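Local coordinates for protein glutathione S-transferase (Burkholderia xenovorans, PDB 2DSA) that reductively dechlorinates polychlorinated biphenyl metabolites and, like its relatives, probably has glutathione transferase activity, at residues L18-L23 against R188-S193; Y92-W97 against L151-I156; Q135-L140 against W175-A180; A143-G148 against Q182-G187. All coordinates share one frame; numbering follows the deposited sequence.

Contact 1. Residues L18-L23 against R188-S193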
# COMPACT_ATOMS: atom_id res chain seq x y z
N LEU A 18 -7.43 6.26 16.16
CA LEU A 18 -7.00 6.70 17.50
C LEU A 18 -8.18 6.88 18.46
O LEU A 18 -8.10 6.46 19.62
CB LEU A 18 -6.18 7.99 17.41
CG LEU A 18 -4.78 7.83 16.81
CD1 LEU A 18 -4.24 9.15 16.28
CD2 LEU A 18 -3.83 7.22 17.84
N ARG A 19 -9.27 7.48 17.98
CA ARG A 19 -10.47 7.69 18.80
C ARG A 19 -11.22 6.40 19.06
O ARG A 19 -11.72 6.19 20.16
CB ARG A 19 -11.42 8.71 18.14
CG ARG A 19 -10.82 10.08 18.11
CD ARG A 19 -11.85 11.11 17.75
NE ARG A 19 -11.20 12.42 17.73
CZ ARG A 19 -11.22 13.30 18.73
NH1 ARG A 19 -11.90 13.04 19.85
NH2 ARG A 19 -10.58 14.46 18.60
N GLU A 20 -11.28 5.53 18.06
CA GLU A 20 -11.83 4.20 18.23
C GLU A 20 -11.05 3.43 19.31
O GLU A 20 -11.65 2.73 20.12
CB GLU A 20 -11.85 3.42 16.91
CG GLU A 20 -12.93 3.86 15.91
CD GLU A 20 -14.35 3.47 16.32
OE1 GLU A 20 -14.56 2.57 17.17
OE2 GLU A 20 -15.30 4.08 15.78
N ALA A 21 -9.73 3.58 19.30
CA ALA A 21 -8.84 2.91 20.24
C ALA A 21 -8.93 3.51 21.64
O ALA A 21 -8.57 2.86 22.62
CB ALA A 21 -7.41 2.98 19.74
N GLY A 22 -9.40 4.76 21.73
CA GLY A 22 -9.48 5.47 23.01
C GLY A 22 -8.15 6.00 23.52
O GLY A 22 -8.02 6.24 24.72
N LEU A 23 -7.17 6.19 22.62
CA LEU A 23 -5.81 6.60 23.00
C LEU A 23 -5.67 8.11 23.18
O LEU A 23 -6.45 8.88 22.59
CB LEU A 23 -4.78 6.12 21.97
CG LEU A 23 -4.60 4.62 21.70
CD1 LEU A 23 -3.58 4.39 20.61
CD2 LEU A 23 -4.21 3.84 22.95
N ARG A 188 -20.88 5.90 13.85
CA ARG A 188 -20.09 5.63 15.06
C ARG A 188 -19.65 6.92 15.75
O ARG A 188 -19.30 7.91 15.09
CB ARG A 188 -18.86 4.80 14.70
CG ARG A 188 -19.20 3.45 14.11
CD ARG A 188 -17.98 2.71 13.69
NE ARG A 188 -17.22 2.23 14.83
CZ ARG A 188 -17.49 1.10 15.48
NH1 ARG A 188 -18.49 0.33 15.10
NH2 ARG A 188 -16.74 0.73 16.51
N GLU A 189 -19.64 6.91 17.09
CA GLU A 189 -19.31 8.13 17.87
C GLU A 189 -17.88 8.65 17.67
O GLU A 189 -17.67 9.86 17.66
CB GLU A 189 -19.68 7.99 19.37
CG GLU A 189 -19.47 6.60 19.98
CD GLU A 189 -19.99 6.46 21.43
OE1 GLU A 189 -20.86 5.57 21.66
OE2 GLU A 189 -19.53 7.23 22.33
N ALA A 190 -16.91 7.75 17.48
CA ALA A 190 -15.53 8.13 17.16
C ALA A 190 -15.40 8.75 15.77
O ALA A 190 -14.63 9.69 15.58
CB ALA A 190 -14.60 6.93 17.29
N VAL A 191 -16.15 8.23 14.80
CA VAL A 191 -16.14 8.82 13.45
C VAL A 191 -16.70 10.25 13.48
O VAL A 191 -16.06 11.17 12.97
CB VAL A 191 -16.90 7.94 12.43
CG1 VAL A 191 -17.01 8.66 11.09
CG2 VAL A 191 -16.21 6.59 12.25
N GLN A 192 -17.86 10.44 14.09
CA GLN A 192 -18.47 11.78 14.20
C GLN A 192 -17.66 12.75 15.07
O GLN A 192 -17.63 13.95 14.80
CB GLN A 192 -19.93 11.69 14.68
CG GLN A 192 -20.90 11.10 13.63
CD GLN A 192 -21.01 11.96 12.35
OE1 GLN A 192 -21.17 13.18 12.43
NE2 GLN A 192 -20.93 11.31 11.18
N SER A 193 -17.01 12.22 16.11
CA SER A 193 -16.11 13.01 16.95
C SER A 193 -14.89 13.52 16.19
O SER A 193 -14.46 14.65 16.41
CB SER A 193 -15.62 12.20 18.15
OG SER A 193 -16.68 11.98 19.06
O HOH W 1 -17.07 4.72 17.91
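The interface between the two domains is bridged here by a salt bridge from E20, near the end of helix 12-21, to R188, the N-cap residue of helix 189-197. R188 grips the carboxylate side-on with two nitrogens: NE lies 2.8 Å from E20 OE2, and NH2 lies 2.9 Å from E20 OE1. Both hydrogen bonds are nearly straight. The oxygens sit close to the guanidinium plane, but the carboxylate is turned 39° against it, and each oxygen is met from above the carboxylate plane. A bend in the E20 chain at chi2 (-71°) swings its end round to the arginine, and one water joins E20 OE2 to A190 N. This places the salt bridge across the seam between the thioredoxin-like N-terminal domain of the glutathione transferase fold and a helix near the C-terminus. Beneath the carboxylate, A190 CB packs 3.3 Å from E20 OE2 and also meets R19 CB at 3.7 Å. R19 then runs extended from CG to NE alongside helix 189-197, its CD 3.9 Å from S193 CB; its guanidinium lays one face over S193 O, while NE is hydrogen-bonded to H15.

Contact 2. Residues Y92-W97 against L151-I156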
# COMPACT_ATOMS: atom_id res chain seq x y z
N TYR A 92 -3.28 -10.85 7.65
CA TYR A 92 -2.78 -10.70 6.26
C TYR A 92 -3.87 -10.21 5.32
O TYR A 92 -3.64 -9.36 4.45
CB TYR A 92 -2.10 -11.97 5.73
CG TYR A 92 -1.00 -12.46 6.65
CD1 TYR A 92 -1.22 -13.54 7.50
CD2 TYR A 92 0.22 -11.80 6.71
CE1 TYR A 92 -0.23 -13.97 8.37
CE2 TYR A 92 1.22 -12.22 7.58
CZ TYR A 92 0.98 -13.31 8.41
OH TYR A 92 1.95 -13.74 9.28
N HIS A 93 -5.06 -10.73 5.53
CA HIS A 93 -6.25 -10.29 4.83
C HIS A 93 -6.57 -8.79 5.08
O HIS A 93 -6.97 -8.07 4.16
CB HIS A 93 -7.41 -11.22 5.20
CG HIS A 93 -8.59 -11.12 4.28
ND1 HIS A 93 -9.85 -11.56 4.64
CD2 HIS A 93 -8.71 -10.63 3.03
CE1 HIS A 93 -10.69 -11.35 3.65
NE2 HIS A 93 -10.03 -10.78 2.66
N LEU A 94 -6.37 -8.31 6.31
CA LEU A 94 -6.44 -6.87 6.58
C LEU A 94 -5.39 -6.06 5.77
O LEU A 94 -5.69 -4.98 5.23
CB LEU A 94 -6.28 -6.59 8.08
CG LEU A 94 -6.20 -5.11 8.50
CD1 LEU A 94 -7.58 -4.56 8.64
CD2 LEU A 94 -5.45 -4.92 9.82
N GLN A 95 -4.16 -6.57 5.72
CA GLN A 95 -3.06 -5.90 5.00
C GLN A 95 -3.30 -5.86 3.49
O GLN A 95 -2.89 -4.90 2.81
CB GLN A 95 -1.73 -6.60 5.31
CG GLN A 95 -1.38 -6.47 6.78
CD GLN A 95 -0.30 -7.39 7.25
OE1 GLN A 95 0.04 -8.40 6.60
NE2 GLN A 95 0.25 -7.08 8.41
N GLN A 96 -3.92 -6.93 2.99
CA GLN A 96 -4.41 -6.98 1.62
C GLN A 96 -5.39 -5.84 1.38
O GLN A 96 -5.18 -5.04 0.49
CB GLN A 96 -5.11 -8.33 1.36
CG GLN A 96 -5.85 -8.39 0.02
CD GLN A 96 -6.74 -9.63 -0.10
OE1 GLN A 96 -7.95 -9.51 -0.30
NE2 GLN A 96 -6.15 -10.80 0.10
N TRP A 97 -6.44 -5.76 2.21
CA TRP A 97 -7.42 -4.69 2.07
C TRP A 97 -6.83 -3.30 2.24
O TRP A 97 -7.15 -2.40 1.44
CB TRP A 97 -8.65 -4.91 2.94
CG TRP A 97 -9.65 -5.79 2.24
CD1 TRP A 97 -10.01 -7.06 2.60
CD2 TRP A 97 -10.36 -5.49 1.03
NE1 TRP A 97 -10.92 -7.55 1.70
CE2 TRP A 97 -11.15 -6.62 0.72
CE3 TRP A 97 -10.43 -4.36 0.19
CZ2 TRP A 97 -12.00 -6.67 -0.40
CZ3 TRP A 97 -11.28 -4.40 -0.93
CH2 TRP A 97 -12.05 -5.55 -1.21
N LEU A 151 -15.82 -4.71 12.45
CA LEU A 151 -15.16 -3.49 11.98
C LEU A 151 -13.65 -3.53 12.25
O LEU A 151 -13.20 -3.87 13.35
CB LEU A 151 -15.79 -2.24 12.61
CG LEU A 151 -15.13 -0.93 12.16
CD1 LEU A 151 -16.16 0.05 11.61
CD2 LEU A 151 -14.30 -0.30 13.27
N SER A 152 -12.88 -3.17 11.23
CA SER A 152 -11.44 -3.05 11.37
C SER A 152 -10.93 -1.68 10.87
O SER A 152 -11.69 -0.87 10.33
CB SER A 152 -10.76 -4.20 10.63
OG SER A 152 -10.80 -3.98 9.23
N VAL A 153 -9.63 -1.43 11.06
CA VAL A 153 -9.01 -0.22 10.51
C VAL A 153 -9.09 -0.12 8.94
O VAL A 153 -8.94 0.95 8.38
CB VAL A 153 -7.54 -0.02 11.03
CG1 VAL A 153 -7.51 0.32 12.51
CG2 VAL A 153 -6.68 -1.25 10.77
N ALA A 154 -9.33 -1.24 8.26
CA ALA A 154 -9.54 -1.23 6.79
C ALA A 154 -10.83 -0.52 6.41
O ALA A 154 -10.88 0.21 5.44
CB ALA A 154 -9.53 -2.64 6.22
N ASP A 155 -11.88 -0.74 7.20
CA ASP A 155 -13.17 -0.10 7.03
C ASP A 155 -13.09 1.40 7.28
O ASP A 155 -13.77 2.18 6.61
CB ASP A 155 -14.19 -0.72 7.98
CG ASP A 155 -14.41 -2.19 7.71
OD1 ASP A 155 -14.12 -3.02 8.61
OD2 ASP A 155 -14.86 -2.52 6.58
N ILE A 156 -12.28 1.78 8.26
CA ILE A 156 -12.06 3.19 8.58
C ILE A 156 -11.34 3.88 7.42
O ILE A 156 -11.74 4.96 7.00
CB ILE A 156 -11.25 3.36 9.90
CG1 ILE A 156 -12.08 2.86 11.09
CG2 ILE A 156 -10.86 4.80 10.11
CD1 ILE A 156 -11.25 2.54 12.34
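L94 reaches from helix 89-109 to the start of helix 153-163, and its two methyls do most of the touching. From CB the chain leaves with CG anti to the backbone N (chi1 174°), which puts both methyls within reach of 151-156. CD1 then settles in the corner between S152 and A154, 3.3 Å from S152 OG and 3.7 Å from A154 CB. CD2 goes to V153, meeting its CG2 at 4.0 Å, and the two side chains cross at about a right angle. One turn further along, W97 adds its CB against A154 CB at 4.1 Å, while its indole leads away. The hydroxyl against which L94 rests is itself a helix cap: S152 OG accepts from A154 N at 3.3 Å, and S152 N donates in return to D155 OD1 at 2.9 Å, almost straight and on the anti lone pair. This reciprocal capping box, at the start of a core helix of the C-terminal domain, is a feature well known in glutathione transferases. Around the pair, V153 packs on V70 and A74 of helix 66-76 and on A17 of helix 12-21, and D155 faces F181 of helix 176-186.

Contact 3. Residues Q135-L140 against W175-A180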
# COMPACT_ATOMS: atom_id res chain seq x y z
N GLN A 135 -15.76 -3.66 -7.33
CA GLN A 135 -15.24 -4.79 -6.57
C GLN A 135 -15.54 -4.67 -5.06
O GLN A 135 -15.89 -5.65 -4.41
CB GLN A 135 -13.74 -4.98 -6.82
CG GLN A 135 -13.13 -6.20 -6.12
CD GLN A 135 -11.63 -6.26 -6.25
OE1 GLN A 135 -11.00 -5.45 -6.96
NE2 GLN A 135 -11.02 -7.22 -5.56
N VAL A 136 -15.42 -3.45 -4.52
CA VAL A 136 -15.67 -3.22 -3.09
C VAL A 136 -17.15 -3.28 -2.76
O VAL A 136 -17.53 -3.78 -1.69
CB VAL A 136 -15.08 -1.87 -2.61
CG1 VAL A 136 -15.16 -1.77 -1.11
CG2 VAL A 136 -13.64 -1.74 -3.07
N ALA A 137 -17.99 -2.78 -3.66
CA ALA A 137 -19.43 -2.84 -3.49
C ALA A 137 -19.91 -4.28 -3.42
O ALA A 137 -20.76 -4.62 -2.59
CB ALA A 137 -20.14 -2.07 -4.59
N ARG A 138 -19.35 -5.14 -4.27
CA ARG A 138 -19.67 -6.57 -4.22
C ARG A 138 -19.21 -7.21 -2.91
O ARG A 138 -19.91 -8.06 -2.34
CB ARG A 138 -19.13 -7.30 -5.45
CG ARG A 138 -19.79 -6.81 -6.74
CD ARG A 138 -19.49 -7.69 -7.97
NE ARG A 138 -18.07 -7.69 -8.32
CZ ARG A 138 -17.47 -6.78 -9.09
NH1 ARG A 138 -18.16 -5.76 -9.60
NH2 ARG A 138 -16.17 -6.90 -9.34
N GLN A 139 -18.04 -6.78 -2.43
CA GLN A 139 -17.48 -7.28 -1.17
C GLN A 139 -18.40 -6.92 0.00
O GLN A 139 -18.62 -7.72 0.90
CB GLN A 139 -16.06 -6.73 -0.95
CG GLN A 139 -15.35 -7.15 0.37
CD GLN A 139 -14.86 -8.60 0.38
OE1 GLN A 139 -14.67 -9.18 1.46
NE2 GLN A 139 -14.66 -9.20 -0.79
N LEU A 140 -18.96 -5.71 -0.04
CA LEU A 140 -19.79 -5.20 1.04
C LEU A 140 -21.30 -5.49 0.87
O LEU A 140 -22.12 -5.03 1.67
CB LEU A 140 -19.51 -3.71 1.27
CG LEU A 140 -18.12 -3.37 1.83
CD1 LEU A 140 -17.84 -1.89 1.71
CD2 LEU A 140 -17.94 -3.83 3.29
N TRP A 175 -23.67 2.05 -6.53
CA TRP A 175 -23.20 1.14 -5.48
C TRP A 175 -23.88 1.37 -4.14
O TRP A 175 -23.26 1.88 -3.21
CB TRP A 175 -21.69 1.26 -5.32
CG TRP A 175 -20.96 1.13 -6.63
CD1 TRP A 175 -20.80 -0.00 -7.37
CD2 TRP A 175 -20.32 2.18 -7.35
NE1 TRP A 175 -20.09 0.28 -8.51
CE2 TRP A 175 -19.78 1.61 -8.52
CE3 TRP A 175 -20.14 3.56 -7.12
CZ2 TRP A 175 -19.07 2.35 -9.47
CZ3 TRP A 175 -19.43 4.30 -8.06
CH2 TRP A 175 -18.90 3.69 -9.22
N PRO A 176 -25.17 0.99 -4.04
CA PRO A 176 -25.93 1.10 -2.80
C PRO A 176 -25.28 0.44 -1.58
O PRO A 176 -25.47 0.93 -0.47
CB PRO A 176 -27.27 0.43 -3.14
CG PRO A 176 -27.09 -0.21 -4.46
CD PRO A 176 -25.99 0.46 -5.14
N SER A 177 -24.53 -0.64 -1.76
CA SER A 177 -23.82 -1.29 -0.63
C SER A 177 -22.70 -0.41 -0.02
O SER A 177 -22.39 -0.53 1.18
CB SER A 177 -23.30 -2.68 -1.02
OG SER A 177 -22.19 -2.57 -1.90
N LEU A 178 -22.14 0.49 -0.82
CA LEU A 178 -21.13 1.45 -0.37
C LEU A 178 -21.74 2.61 0.43
O LEU A 178 -21.15 3.06 1.42
CB LEU A 178 -20.30 2.00 -1.53
CG LEU A 178 -19.46 0.99 -2.34
CD1 LEU A 178 -18.67 1.68 -3.42
CD2 LEU A 178 -18.53 0.19 -1.42
N GLN A 179 -22.89 3.10 -0.01
CA GLN A 179 -23.67 4.09 0.74
C GLN A 179 -24.18 3.52 2.05
O GLN A 179 -24.20 4.20 3.07
CB GLN A 179 -24.84 4.59 -0.10
CG GLN A 179 -24.42 5.38 -1.32
CD GLN A 179 -25.56 5.60 -2.29
OE1 GLN A 179 -26.39 4.71 -2.50
NE2 GLN A 179 -25.59 6.77 -2.91
N ALA A 180 -24.61 2.26 2.02
CA ALA A 180 -25.02 1.54 3.22
C ALA A 180 -23.85 1.43 4.20
O ALA A 180 -24.03 1.62 5.40
CB ALA A 180 -25.55 0.17 2.86
O HOH W 2 -22.87 -2.71 2.77
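S177 OG donates to A137 O over just 2.6 Å, a side-chain clasp on a main-chain carbonyl close to the end of helix 119-139. The hydroxyl comes in well to the side of the carbonyl, at a C=O...donor angle of 110°, and is tilted somewhat from its plane. Its chi1 of 72°, which sets OG between the backbone N and the carbonyl carbon, aims it across the gap. The same oxygen takes a weak bond from L140 N, in the turn where the helix runs out. A second polar link lies alongside: one water donates to both L140 O and S177 O, 2.7 Å from each, so the last carbonyl of the segment is tied to the partner helix as well. The rest is apolar. A137 CB packs against both W175 and L178, 3.5 Å from W175 CD1 and 3.9 Å from L178 CG. L178 sends CD2 onward to V136 CG1 at 3.9 Å and L140 CD1 at 3.8 Å, crossing both side chains at about right angles. V136 and L140 in turn rest on L158 of helix 153-163. The small A137, whose CA is the nearest to the partner segment, at S177, is consistent with the approach of 8.3 Å between the axes of the short helical segments, which cross at 66°, a steeply crossed helix pair within the all-helical C-terminal domain of the glutathione transferase fold.

Contact 4. Residues A143-G148 against Q182-G187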
# COMPACT_ATOMS: atom_id res chain seq x y z
N ALA A 143 -21.97 -8.68 3.53
CA ALA A 143 -21.35 -8.54 4.85
C ALA A 143 -21.17 -7.06 5.19
O ALA A 143 -20.91 -6.24 4.30
CB ALA A 143 -20.02 -9.30 4.90
N PRO A 144 -21.33 -6.68 6.48
CA PRO A 144 -21.29 -5.26 6.81
C PRO A 144 -19.90 -4.59 6.68
O PRO A 144 -19.82 -3.40 6.39
CB PRO A 144 -21.79 -5.22 8.26
CG PRO A 144 -21.48 -6.57 8.80
CD PRO A 144 -21.57 -7.53 7.66
N TYR A 145 -18.83 -5.36 6.89
CA TYR A 145 -17.47 -4.83 6.84
C TYR A 145 -16.58 -5.68 5.94
O TYR A 145 -16.98 -6.78 5.54
CB TYR A 145 -16.89 -4.72 8.26
CG TYR A 145 -17.80 -3.96 9.18
CD1 TYR A 145 -18.53 -4.61 10.17
CD2 TYR A 145 -17.97 -2.58 9.03
CE1 TYR A 145 -19.39 -3.91 11.00
CE2 TYR A 145 -18.82 -1.89 9.85
CZ TYR A 145 -19.53 -2.56 10.82
OH TYR A 145 -20.37 -1.85 11.64
N LEU A 146 -15.40 -5.14 5.62
CA LEU A 146 -14.46 -5.75 4.67
C LEU A 146 -13.99 -7.16 5.08
O LEU A 146 -13.83 -8.05 4.22
CB LEU A 146 -13.25 -4.82 4.48
CG LEU A 146 -13.07 -3.92 3.24
CD1 LEU A 146 -14.29 -3.81 2.32
CD2 LEU A 146 -12.47 -2.54 3.59
N LEU A 147 -13.80 -7.36 6.38
CA LEU A 147 -13.36 -8.65 6.92
C LEU A 147 -14.51 -9.50 7.48
O LEU A 147 -14.28 -10.58 8.03
CB LEU A 147 -12.25 -8.46 7.97
CG LEU A 147 -10.98 -7.73 7.46
CD1 LEU A 147 -9.90 -7.68 8.54
CD2 LEU A 147 -10.41 -8.33 6.19
N GLY A 148 -15.75 -9.02 7.33
CA GLY A 148 -16.93 -9.77 7.78
C GLY A 148 -17.83 -8.99 8.71
O GLY A 148 -18.30 -7.91 8.36
N GLN A 182 -21.23 3.50 4.31
CA GLN A 182 -20.97 4.85 4.81
C GLN A 182 -21.82 5.20 6.02
O GLN A 182 -21.32 5.80 6.98
CB GLN A 182 -21.22 5.88 3.72
CG GLN A 182 -20.14 5.92 2.68
CD GLN A 182 -20.40 6.95 1.62
OE1 GLN A 182 -19.56 7.82 1.36
NE2 GLN A 182 -21.57 6.87 1.00
N GLY A 183 -23.10 4.82 5.98
CA GLY A 183 -24.02 5.09 7.08
C GLY A 183 -23.76 4.22 8.30
O GLY A 183 -23.98 4.64 9.43
N ARG A 184 -23.28 3.01 8.05
CA ARG A 184 -22.92 2.05 9.08
C ARG A 184 -21.71 2.53 9.89
O ARG A 184 -21.70 2.46 11.12
CB ARG A 184 -22.61 0.71 8.41
CG ARG A 184 -22.68 -0.49 9.31
CD ARG A 184 -23.14 -1.73 8.55
NE ARG A 184 -22.40 -1.90 7.31
CZ ARG A 184 -22.95 -2.05 6.10
NH1 ARG A 184 -24.27 -2.09 5.93
NH2 ARG A 184 -22.15 -2.18 5.06
N VAL A 185 -20.69 3.04 9.19
CA VAL A 185 -19.45 3.51 9.80
C VAL A 185 -19.56 4.95 10.30
O VAL A 185 -19.12 5.26 11.40
CB VAL A 185 -18.25 3.35 8.84
CG1 VAL A 185 -16.97 3.89 9.48
CG2 VAL A 185 -18.05 1.90 8.47
N GLY A 186 -20.13 5.82 9.46
CA GLY A 186 -20.25 7.24 9.74
C GLY A 186 -21.08 7.55 10.97
O GLY A 186 -20.98 8.65 11.53
N GLY A 187 -21.88 6.57 11.39
CA GLY A 187 -22.77 6.69 12.54
C GLY A 187 -22.14 6.36 13.88
O GLY A 187 -22.78 6.50 14.93
O HOH W 3 -20.18 0.69 12.40
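Hydrogen bonding centres on P144 O, which R184 approaches with two nitrogens. NH2 lies 2.9 Å from P144 O, and NE makes a weaker bond at 3.1 Å from the same atom. Neither is straight, the first having an N-H...acceptor angle of 132°, and the carbonyl oxygen lies tilted out of the guanidinium plane, so this is a bent two-nitrogen hold on one oxygen. A water supplies a third link, 2.7 Å from Y145 OH and donating to R184 O at the same distance; it connects the tyrosine hydroxyl to the main chain of the helix. Van der Waals contacts surround these bonds. The guanidinium lays one face over P144, whose CB comes within 3.5 Å of R184 NE. Bends at chi2 and chi3 bring the guanidinium over P144, and on the way CG passes 3.6 Å from Y145 OH. The ring and guanidinium planes stand almost perpendicular, and the distance between the two groups permits at most a weak cation-pi attraction. On the buried side, V185 CG2 meets the edge of the tyrosine ring, 4.1 Å from CE2, while the proline CB covers part of one ring face. Y145 also starts a type I turn that ends at G148, its N and O each hydrogen-bonded to G148. What results is the loop between helices 119-139 and 153-163 laid through P144 and Y145 against helix 176-186, in the all-helical C-terminal domain of the glutathione transferase fold.

Overall arrangement
Contacts 2, 3 and 4 join helices and loops of the C-terminal domain, whereas contact 1 reaches from it to the thioredoxin-like domain. Contacts 3 and 4 share helix 176-186 and have centres 10 Å apart. W97 of contact 2 lays CZ2 3.5 Å from Q139 CG of contact 3, and D155 OD2 of contact 2 lies 2.9 Å from L146 N of contact 4, a probable hydrogen bond. Contact 1 meets contact 4 where Q192 NE2 approaches G186 O at 2.7 Å, and meets contact 2 where R188 CD packs on L151 CD1. None lines a pocket: the V191 side chain is about 14 Å from bound HPX, and that of W97 about 10 Å from a glutathione.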